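PDB 3U4T: TPR repeat-containing protein from Cytophaga hutchinsonii, which is of unknown function but carries tetratricopeptide repeats, helical modules that in many proteins serve as scaffolds for binding partner proteins. Local coordinates for residues T105-L108 / D109-G112; N224-I227 / A228-T232. The protein carries 1 engineered substitution. All blocks are in the same frame, centred on the assembly; numbering follows the deposited sequence.

How the contacts relate
Both contacts are local, each made within one continuous piece of an all-helical chain. Contact 1 comes first in sequence. It spans the end of the loop after helix 90-103 and the early part of helix 109-120. Contact 2 follows much later and lies wholly on helix 217-233. Their centres are about 42 Å apart, and their nearest atoms about 30 Å. They sit on opposite sides of the chain's centre and share no helix. Contact 1 therefore concerns how a loop passes into a helix, and contact 2 how one helix presents its side chains to its neighbours. Such separation fits an elongated array of stacked helices, as in other tetratricopeptide repeat proteins.

Contact 1 (T105-L108 / D109-G112); sequences TTRL and DMYG
The Arg107 side chain bends twice, at chi2 (-60°) and chi3 (-58°), which brings NE and NH2 beside Asp109. Asp109 turns its CG between its own backbone N and carbonyl carbon (chi1 52°), which swings the carboxylate back toward the loop. The two groups form a side-on, two-nitrogen salt bridge. Arg107 NE donates to the syn lone pair of Asp109 OD1 at 3.2 Å. Arg107 NH2 donates to Asp109 OD2, also at 3.2 Å, and this oxygen lies at the guanidinium edge, in its plane. The bridge is not flat, since OD1 is tilted from that plane. The same NH2 also forms a salt bridge with Glu78 of helix 74-86, and Arg107 thus ties two acids together. With an alanine here the guanidinium is gone, and both Asp109 and Glu78 would probably be left without their shared charged mate, the Asp109 carboxylate freer to turn.

Arg107 is the centre of an inverse gamma turn, with a weak bond from Leu108 N to Thr106 O. The next turn is closed separately: the backbone N of Met110, a selenomethionine, bonds to Arg107 O at 3.0 Å. A weak bond runs from Tyr111 N to Leu108 O at 3.1 Å. Leu108 CD2 also meets Tyr111 CD2 at 4.1 Å.

This region leads the loop into helix 109-120. Met110 packs on Tyr97, Ala100 and Val101 of helix 90-103, and Tyr111 also touches Val101.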
loop_
_atom_site.group_PDB
_atom_site.type_symbol
_atom_site.label_atom_id
_atom_site.label_comp_id
_atom_site.label_asym_id
_atom_site.label_seq_id
_atom_site.Cartn_x
_atom_site.Cartn_y
_atom_site.Cartn_z
ATOM N N THR A 105 -7.508 -2.141 -20.515
ATOM C CA THR A 105 -7.167 -0.764 -20.202
ATOM C C THR A 105 -7.847 -0.107 -19.001
ATOM O O THR A 105 -7.574 1.057 -18.702
ATOM C CB THR A 105 -7.375 0.128 -21.425
ATOM O OG1 THR A 105 -8.769 0.195 -21.741
ATOM C CG2 THR A 105 -6.613 -0.434 -22.613
ATOM N N THR A 106 -8.728 -0.828 -18.316
ATOM C CA THR A 106 -9.375 -0.250 -17.148
ATOM C C THR A 106 -8.574 -0.629 -15.909
ATOM O O THR A 106 -8.827 -0.119 -14.821
ATOM C CB THR A 106 -10.832 -0.745 -16.957
ATOM O OG1 THR A 106 -10.830 -2.047 -16.355
ATOM C CG2 THR A 106 -11.561 -0.793 -18.296
ATOM N N ARG A 107 -7.609 -1.530 -16.082
ATOM C CA ARG A 107 -6.769 -1.969 -14.973
ATOM C C ARG A 107 -5.671 -0.938 -14.684
ATOM O O ARG A 107 -4.486 -1.271 -14.628
ATOM C CB ARG A 107 -6.135 -3.326 -15.295
ATOM C CG ARG A 107 -7.115 -4.490 -15.380
ATOM C CD ARG A 107 -7.859 -4.691 -14.059
ATOM N NE ARG A 107 -6.951 -4.920 -12.939
ATOM C CZ ARG A 107 -6.213 -6.012 -12.779
ATOM N NH1 ARG A 107 -6.272 -6.998 -13.670
ATOM N NH2 ARG A 107 -5.410 -6.118 -11.725
ATOM N N LEU A 108 -6.073 0.314 -14.496
ATOM C CA LEU A 108 -5.133 1.389 -14.213
ATOM C C LEU A 108 -4.308 1.125 -12.967
ATOM O O LEU A 108 -3.274 1.758 -12.756
ATOM C CB LEU A 108 -5.873 2.710 -14.046
ATOM C CG LEU A 108 -6.553 3.243 -15.308
ATOM C CD1 LEU A 108 -7.230 4.564 -14.984
ATOM C CD2 LEU A 108 -5.529 3.430 -16.420
ATOM N N ASP A 109 -4.761 0.194 -12.136
ATOM C CA ASP A 109 -4.034 -0.124 -10.920
ATOM C C ASP A 109 -2.663 -0.741 -11.222
ATOM O O ASP A 109 -1.776 -0.720 -10.365
ATOM C CB ASP A 109 -4.885 -1.026 -10.006
ATOM C CG ASP A 109 -5.424 -2.258 -10.712
ATOM O OD1 ASP A 109 -5.867 -2.152 -11.874
ATOM O OD2 ASP A 109 -5.424 -3.339 -10.091
HETATM N N MSE A 110 -2.475 -1.270 -12.437
HETATM C CA MSE A 110 -1.181 -1.852 -12.834
HETATM C C MSE A 110 -0.128 -0.745 -12.830
HETATM O O MSE A 110 1.036 -0.961 -12.476
HETATM C CB MSE A 110 -1.244 -2.474 -14.241
HETATM C CG MSE A 110 -2.073 -3.732 -14.339
HETATM SE SE MSE A 110 -1.507 -5.005 -13.013
HETATM C CE MSE A 110 -0.538 -6.209 -14.107
ATOM N N TYR A 111 -0.521 0.447 -13.249
ATOM C CA TYR A 111 0.430 1.546 -13.236
ATOM C C TYR A 111 0.768 1.862 -11.788
ATOM O O TYR A 111 1.888 2.272 -11.467
ATOM C CB TYR A 111 -0.154 2.758 -13.954
ATOM C CG TYR A 111 -0.324 2.514 -15.437
ATOM C CD1 TYR A 111 0.719 1.955 -16.185
ATOM C CD2 TYR A 111 -1.497 2.872 -16.107
ATOM C CE1 TYR A 111 0.610 1.762 -17.558
ATOM C CE2 TYR A 111 -1.616 2.685 -17.497
ATOM C CZ TYR A 111 -0.550 2.133 -18.208
ATOM O OH TYR A 111 -0.596 1.990 -19.576
ATOM N N GLY A 112 -0.202 1.641 -10.907
ATOM C CA GLY A 112 0.041 1.885 -9.495
ATOM C C GLY A 112 1.048 0.874 -8.978
ATOM O O GLY A 112 1.846 1.171 -8.094
#

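Contact 2 (N224-I227 / A228-T232); sequences NEYI and AYYYT
Ile227 and Tyr231 lie side by side, one helical turn apart, and point the same way. The methyl CG2 of Ile227 comes within 3.3 Å of Tyr231 CE2. It stands anti to the backbone N of Ile227, and this placement puts it against the ring. One face of the same ring receives Tyr230 CD2, offset toward the rim.

Tyr226 and Tyr230 pair less closely, with Tyr226 CE2 4.3 Å from Tyr230 CB. Tyr229 swings its ring back along the helix. Glu225 O is the acceptor for Tyr229 N at 3.0 Å, and the Tyr229 ring carbon CD2 lies close beside the same oxygen, at 3.1 Å. Regular helical bonds hold these spacings, among them Tyr230 N to Tyr226 O at 2.7 Å. Thr232 OG1 donates to Ala228 O at 2.7 Å, on the opposite face of the carbonyl plane from Thr232 N.

Tyr226 meets Tyr202 of helix 199-209, and Tyr229 meets Trp244 of helix 237-250 edge-to-face. Tyr231 OH reaches Lys199 NZ, and the Asn224 amide bonds to Leu220 O and Asn246 ND2. The chemistry is thus mainly ring and methyl contacts around four i to i+4 backbone bonds, and rings from this part of the helix face both neighbouring helices.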
loop_
_atom_site.group_PDB
_atom_site.type_symbol
_atom_site.label_atom_id
_atom_site.label_comp_id
_atom_site.label_asym_id
_atom_site.label_seq_id
_atom_site.Cartn_x
_atom_site.Cartn_y
_atom_site.Cartn_z
ATOM N N ASN A 224 1.804 13.929 19.743
ATOM C CA ASN A 224 2.113 14.588 21.003
ATOM C C ASN A 224 3.536 15.119 21.066
ATOM O O ASN A 224 3.785 16.166 21.674
ATOM C CB ASN A 224 1.849 13.643 22.177
ATOM C CG ASN A 224 0.381 13.586 22.558
ATOM O OD1 ASN A 224 -0.161 14.522 23.140
ATOM N ND2 ASN A 224 -0.270 12.488 22.225
ATOM N N GLU A 225 4.467 14.400 20.443
ATOM C CA GLU A 225 5.857 14.820 20.434
ATOM C C GLU A 225 5.967 16.152 19.720
ATOM O O GLU A 225 6.618 17.063 20.208
ATOM C CB GLU A 225 6.742 13.778 19.750
ATOM C CG GLU A 225 7.162 12.618 20.645
ATOM C CD GLU A 225 8.296 11.797 20.043
ATOM O OE1 GLU A 225 8.967 12.300 19.120
ATOM O OE2 GLU A 225 8.531 10.658 20.496
ATOM N N TYR A 226 5.329 16.270 18.565
ATOM C CA TYR A 226 5.371 17.524 17.825
ATOM C C TYR A 226 4.821 18.637 18.723
ATOM O O TYR A 226 5.464 19.662 18.928
ATOM C CB TYR A 226 4.515 17.424 16.559
ATOM C CG TYR A 226 4.344 18.755 15.852
ATOM C CD1 TYR A 226 5.322 19.237 14.981
ATOM C CD2 TYR A 226 3.236 19.567 16.105
ATOM C CE1 TYR A 226 5.207 20.477 14.385
ATOM C CE2 TYR A 226 3.122 20.816 15.516
ATOM C CZ TYR A 226 4.103 21.263 14.659
ATOM O OH TYR A 226 3.976 22.498 14.067
ATOM N N ILE A 227 3.627 18.417 19.261
ATOM C CA ILE A 227 3.007 19.406 20.121
ATOM C C ILE A 227 3.933 19.800 21.267
ATOM O O ILE A 227 4.175 20.989 21.493
ATOM C CB ILE A 227 1.669 18.883 20.687
ATOM C CG1 ILE A 227 0.740 18.495 19.537
ATOM C CG2 ILE A 227 0.993 19.964 21.526
ATOM C CD1 ILE A 227 0.370 19.652 18.649
ATOM N N ALA A 228 4.461 18.810 21.985
ATOM C CA ALA A 228 5.363 19.099 23.110
ATOM C C ALA A 228 6.544 19.981 22.705
ATOM O O ALA A 228 6.941 20.870 23.465
ATOM C CB ALA A 228 5.861 17.805 23.744
ATOM N N TYR A 229 7.100 19.746 21.518
ATOM C CA TYR A 229 8.211 20.560 21.032
ATOM C C TYR A 229 7.688 21.924 20.602
ATOM O O TYR A 229 8.299 22.948 20.873
ATOM C CB TYR A 229 8.918 19.883 19.851
ATOM C CG TYR A 229 9.727 18.651 20.235
ATOM C CD1 TYR A 229 10.652 18.691 21.288
ATOM C CD2 TYR A 229 9.590 17.454 19.529
ATOM C CE1 TYR A 229 11.421 17.567 21.622
ATOM C CE2 TYR A 229 10.356 16.326 19.854
ATOM C CZ TYR A 229 11.270 16.390 20.899
ATOM O OH TYR A 229 12.043 15.289 21.200
ATOM N N TYR A 230 6.549 21.940 19.926
ATOM C CA TYR A 230 5.978 23.199 19.489
ATOM C C TYR A 230 5.829 24.118 20.696
ATOM O O TYR A 230 6.171 25.301 20.645
ATOM C CB TYR A 230 4.592 22.978 18.891
ATOM C CG TYR A 230 3.868 24.276 18.625
ATOM C CD1 TYR A 230 4.112 25.002 17.459
ATOM C CD2 TYR A 230 2.981 24.804 19.561
ATOM C CE1 TYR A 230 3.493 26.222 17.228
ATOM C CE2 TYR A 230 2.356 26.029 19.345
ATOM C CZ TYR A 230 2.613 26.733 18.178
ATOM O OH TYR A 230 1.965 27.926 17.955
ATOM N N TYR A 231 5.308 23.556 21.783
ATOM C CA TYR A 231 5.072 24.324 22.988
ATOM C C TYR A 231 6.310 24.654 23.791
ATOM O O TYR A 231 6.312 25.638 24.521
ATOM C CB TYR A 231 4.033 23.627 23.867
ATOM C CG TYR A 231 2.617 23.852 23.382
ATOM C CD1 TYR A 231 2.150 25.145 23.093
ATOM C CD2 TYR A 231 1.743 22.783 23.223
ATOM C CE1 TYR A 231 0.843 25.362 22.656
ATOM C CE2 TYR A 231 0.434 22.983 22.791
ATOM C CZ TYR A 231 -0.012 24.274 22.508
ATOM O OH TYR A 231 -1.309 24.446 22.075
ATOM N N THR A 232 7.353 23.839 23.669
ATOM C CA THR A 232 8.596 24.133 24.366
ATOM C C THR A 232 9.202 25.338 23.645
ATOM O O THR A 232 9.691 26.276 24.270
ATOM C CB THR A 232 9.550 22.954 24.291
ATOM O OG1 THR A 232 8.941 21.833 24.944
ATOM C CG2 THR A 232 10.864 23.284 24.972
#